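Ribokinase, putative (Burkholderia thailandensis, PDB 3B1N) binds nucleosides such as inosine and the drug mizoribine together with ADP, and probably acts as a nucleoside kinase of the pfkB (ribokinase-like) family. Local coordinates at residues 55-66 / 81-89. Numbering follows the deposited sequence.
Sequences YALNLLGGDARM and RMDALGLSR
Tyr55 meets Arg81 and Leu85 where helices 49-59 and 76-85 of a Rossmann-like alpha/beta fold run side by side, residues 55-59 and 81-85 nearly parallel at 17°; strand 64-71, helix 76-85 and strand 88-95 form a beta-alpha-beta unit at one edge of the large sheet. The Tyr55 ring swings away from its own backbone N (chi1 178°) and reaches across until Leu85 CD1 lies at its edge, 3.8 Å from Tyr55 CD1. The Arg81 guanidinium, tilted 23° from the ring plane, brings NH2 to 3.5 Å from Tyr55 CE1, and a water joins that nitrogen to Tyr55 OH; Arg81 NH2 is also bonded to Gln290, and Tyr55 OH to the backbone O of Tyr292. One turn on, Asn58 supplies the direct hydrogen bond between the segments: ND2 donates to Leu85 O at 3.0 Å, approaching from above the carbonyl plane. That acceptor lies in the last helical turn, just before the Schellman motif at Gly86, while a matching Schellman motif at Gly61 ends the other helix. The end of the Leu87 side chain comes close, CD2 against Asn58 CB (3.7 Å) and Ala64 CB. Past this point the strands are spread, and water lies between them: one molecule accepts from Ser88 N and lies 2.8 Å from Ala64 O, another bridges Ala64 O and Met66 N to Ser88 O. Arg65, bent at chi2, rests its CD against Ser88 CB and grips Asp63 side-on through NE and NH2, with Glu90 as a second carboxylate partner at NH1. Met66 and Met82 meet tip to tip, SD of Met66 3.9 Å from CE of Met82.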
loop_
_atom_site.group_PDB
_atom_site.type_symbol
_atom_site.label_atom_id
_atom_site.label_comp_id
_atom_site.label_asym_id
_atom_site.label_seq_id
_atom_site.Cartn_x
_atom_site.Cartn_y
_atom_site.Cartn_z
ATOM N N TYR B 55 -4.255 -20.633 -12.589
ATOM C CA TYR B 55 -4.173 -20.047 -13.939
ATOM C C TYR B 55 -2.865 -20.529 -14.610
ATOM O O TYR B 55 -2.887 -20.894 -15.795
ATOM C CB TYR B 55 -4.230 -18.511 -13.828
ATOM C CG TYR B 55 -4.109 -17.813 -15.162
ATOM C CD1 TYR B 55 -5.205 -17.728 -16.016
ATOM C CD2 TYR B 55 -2.903 -17.275 -15.549
ATOM C CE1 TYR B 55 -5.087 -17.133 -17.273
ATOM C CE2 TYR B 55 -2.788 -16.640 -16.805
ATOM C CZ TYR B 55 -3.863 -16.591 -17.632
ATOM O OH TYR B 55 -3.793 -15.988 -18.887
ATOM N N ALA B 56 -1.763 -20.495 -13.874
ATOM C CA ALA B 56 -0.473 -20.957 -14.389
ATOM C C ALA B 56 -0.503 -22.440 -14.752
ATOM O O ALA B 56 -0.072 -22.807 -15.852
ATOM C CB ALA B 56 0.643 -20.666 -13.410
ATOM N N LEU B 57 -1.086 -23.250 -13.881
ATOM C CA LEU B 57 -1.132 -24.698 -14.145
ATOM C C LEU B 57 -1.998 -24.932 -15.387
ATOM O O LEU B 57 -1.645 -25.778 -16.245
ATOM C CB LEU B 57 -1.594 -25.422 -12.894
ATOM C CG LEU B 57 -1.634 -26.940 -13.060
ATOM C CD1 LEU B 57 -0.222 -27.416 -13.446
ATOM C CD2 LEU B 57 -2.009 -27.490 -11.692
ATOM N N ASN B 58 -3.089 -24.177 -15.540
ATOM C CA ASN B 58 -3.993 -24.279 -16.687
ATOM C C ASN B 58 -3.326 -23.863 -17.990
ATOM O O ASN B 58 -3.530 -24.499 -19.068
ATOM C CB ASN B 58 -5.266 -23.457 -16.402
ATOM C CG ASN B 58 -6.378 -23.747 -17.370
ATOM O OD1 ASN B 58 -6.826 -24.905 -17.471
ATOM N ND2 ASN B 58 -6.811 -22.735 -18.097
ATOM N N LEU B 59 -2.499 -22.815 -17.955
ATOM C CA LEU B 59 -1.745 -22.426 -19.162
ATOM C C LEU B 59 -0.853 -23.570 -19.622
ATOM O O LEU B 59 -0.600 -23.702 -20.831
ATOM C CB LEU B 59 -0.816 -21.245 -18.854
ATOM C CG LEU B 59 -1.446 -19.869 -18.732
ATOM C CD1 LEU B 59 -0.344 -18.900 -18.280
ATOM C CD2 LEU B 59 -2.089 -19.395 -20.049
ATOM N N LEU B 60 -0.355 -24.355 -18.688
ATOM C CA LEU B 60 0.594 -25.453 -19.032
ATOM C C LEU B 60 -0.171 -26.707 -19.519
ATOM O O LEU B 60 0.454 -27.684 -19.965
ATOM C CB LEU B 60 1.496 -25.779 -17.872
ATOM C CG LEU B 60 2.541 -24.674 -17.564
ATOM C CD1 LEU B 60 3.109 -24.798 -16.177
ATOM C CD2 LEU B 60 3.667 -24.783 -18.673
ATOM N N GLY B 61 -1.496 -26.645 -19.467
ATOM C CA GLY B 61 -2.330 -27.809 -19.851
ATOM C C GLY B 61 -2.561 -28.791 -18.712
ATOM O O GLY B 61 -2.978 -29.941 -18.959
ATOM N N GLY B 62 -2.332 -28.391 -17.457
ATOM C CA GLY B 62 -2.598 -29.236 -16.296
ATOM C C GLY B 62 -4.074 -29.104 -15.906
ATOM O O GLY B 62 -4.779 -28.298 -16.484
ATOM N N ASP B 63 -4.527 -29.930 -14.963
ATOM C CA ASP B 63 -5.929 -29.987 -14.575
ATOM C C ASP B 63 -6.017 -29.430 -13.168
ATOM O O ASP B 63 -5.777 -30.114 -12.220
ATOM C CB ASP B 63 -6.417 -31.437 -14.584
ATOM C CG ASP B 63 -7.904 -31.559 -14.287
ATOM O OD1 ASP B 63 -8.568 -30.527 -14.086
ATOM O OD2 ASP B 63 -8.426 -32.701 -14.276
ATOM N N ALA B 64 -6.267 -28.138 -13.079
ATOM C CA ALA B 64 -6.156 -27.441 -11.788
ATOM C C ALA B 64 -7.534 -27.297 -11.183
ATOM O O ALA B 64 -8.412 -26.782 -11.848
ATOM C CB ALA B 64 -5.562 -26.043 -12.068
ATOM N N ARG B 65 -7.679 -27.738 -9.925
ATOM C CA ARG B 65 -8.961 -27.656 -9.224
ATOM C C ARG B 65 -8.833 -26.661 -8.070
ATOM O O ARG B 65 -8.315 -27.014 -7.010
ATOM C CB ARG B 65 -9.405 -29.045 -8.682
ATOM C CG ARG B 65 -9.366 -30.175 -9.754
ATOM C CD ARG B 65 -10.463 -30.027 -10.761
ATOM N NE ARG B 65 -10.356 -31.113 -11.768
ATOM C CZ ARG B 65 -10.821 -32.355 -11.618
ATOM N NH1 ARG B 65 -11.497 -32.730 -10.535
ATOM N NH2 ARG B 65 -10.620 -33.243 -12.591
ATOM N N MET B 66 -9.288 -25.425 -8.304
ATOM C CA MET B 66 -9.244 -24.391 -7.238
ATOM C C MET B 66 -10.202 -24.742 -6.114
ATOM O O MET B 66 -11.348 -25.104 -6.399
ATOM C CB MET B 66 -9.656 -23.035 -7.787
ATOM C CG MET B 66 -8.697 -22.499 -8.864
ATOM S SD MET B 66 -9.345 -21.062 -9.781
ATOM C CE MET B 66 -9.877 -20.103 -8.450
ATOM N N ARG B 81 -15.088 -16.204 -15.772
ATOM C CA ARG B 81 -13.722 -16.344 -16.256
ATOM C C ARG B 81 -13.243 -17.797 -16.125
ATOM O O ARG B 81 -12.592 -18.329 -17.028
ATOM C CB ARG B 81 -12.817 -15.428 -15.453
ATOM C CG ARG B 81 -11.335 -15.673 -15.684
ATOM C CD ARG B 81 -10.546 -14.732 -14.813
ATOM N NE ARG B 81 -9.084 -14.904 -14.980
ATOM C CZ ARG B 81 -8.422 -14.408 -16.012
ATOM N NH1 ARG B 81 -9.101 -13.772 -16.949
ATOM N NH2 ARG B 81 -7.105 -14.556 -16.126
ATOM N N MET B 82 -13.588 -18.463 -15.022
ATOM C CA MET B 82 -13.166 -19.832 -14.825
ATOM C C MET B 82 -13.778 -20.676 -15.920
ATOM O O MET B 82 -13.077 -21.512 -16.513
ATOM C CB MET B 82 -13.624 -20.308 -13.462
ATOM C CG MET B 82 -12.754 -19.705 -12.398
ATOM S SD MET B 82 -13.299 -20.227 -10.768
ATOM C CE MET B 82 -12.961 -21.968 -10.836
ATOM N N ASP B 83 -15.046 -20.430 -16.234
ATOM C CA ASP B 83 -15.727 -21.172 -17.298
ATOM C C ASP B 83 -15.030 -20.954 -18.647
ATOM O O ASP B 83 -14.810 -21.952 -19.366
ATOM C CB ASP B 83 -17.188 -20.754 -17.437
ATOM C CG ASP B 83 -18.063 -21.216 -16.296
ATOM O OD1 ASP B 83 -19.218 -20.729 -16.249
ATOM O OD2 ASP B 83 -17.654 -22.073 -15.464
ATOM N N ALA B 84 -14.683 -19.707 -18.966
ATOM C CA ALA B 84 -14.016 -19.353 -20.234
ATOM C C ALA B 84 -12.667 -20.042 -20.349
ATOM O O ALA B 84 -12.245 -20.445 -21.450
ATOM C CB ALA B 84 -13.841 -17.842 -20.326
ATOM N N LEU B 85 -11.978 -20.186 -19.240
ATOM C CA LEU B 85 -10.604 -20.764 -19.264
ATOM C C LEU B 85 -10.553 -22.266 -19.173
ATOM O O LEU B 85 -9.475 -22.853 -19.403
ATOM C CB LEU B 85 -9.756 -20.179 -18.116
ATOM C CG LEU B 85 -9.423 -18.694 -18.244
ATOM C CD1 LEU B 85 -8.841 -18.151 -16.942
ATOM C CD2 LEU B 85 -8.460 -18.432 -19.425
ATOM N N GLY B 86 -11.683 -22.889 -18.832
ATOM C CA GLY B 86 -11.761 -24.331 -18.559
ATOM C C GLY B 86 -11.287 -24.740 -17.169
ATOM O O GLY B 86 -10.915 -25.901 -16.945
ATOM N N LEU B 87 -11.370 -23.807 -16.215
ATOM C CA LEU B 87 -11.058 -24.091 -14.802
ATOM C C LEU B 87 -12.320 -24.574 -14.081
ATOM O O LEU B 87 -13.354 -23.875 -14.057
ATOM C CB LEU B 87 -10.461 -22.857 -14.111
ATOM C CG LEU B 87 -9.067 -22.386 -14.549
ATOM C CD1 LEU B 87 -8.776 -20.981 -14.114
ATOM C CD2 LEU B 87 -8.061 -23.313 -13.913
ATOM N N SER B 88 -12.227 -25.769 -13.495
ATOM C CA SER B 88 -13.362 -26.401 -12.846
ATOM C C SER B 88 -13.752 -25.556 -11.646
ATOM O O SER B 88 -12.860 -25.145 -10.893
ATOM C CB SER B 88 -12.998 -27.765 -12.279
ATOM O OG SER B 88 -14.125 -28.316 -11.653
ATOM N N ARG B 89 -15.063 -25.366 -11.479
ATOM C CA ARG B 89 -15.615 -24.670 -10.304
ATOM C C ARG B 89 -16.049 -25.636 -9.218
ATOM O O ARG B 89 -16.724 -25.225 -8.256
ATOM C CB ARG B 89 -16.746 -23.716 -10.695
ATOM C CG ARG B 89 -16.232 -22.571 -11.613
ATOM C CD ARG B 89 -17.285 -21.516 -12.017
ATOM N NE ARG B 89 -18.408 -22.032 -12.786
ATOM C CZ ARG B 89 -19.623 -22.299 -12.293
ATOM N NH1 ARG B 89 -19.911 -22.143 -10.999
ATOM N NH2 ARG B 89 -20.563 -22.754 -13.109
HETATM O O HOH W 1 -5.818 -13.591 -18.659
HETATM O O HOH W 2 -10.043 -27.459 -14.021
HETATM O O HOH W 3 -10.189 -24.765 -10.975
HETATM O O HOH W 4 -12.577 -26.485 -8.376
#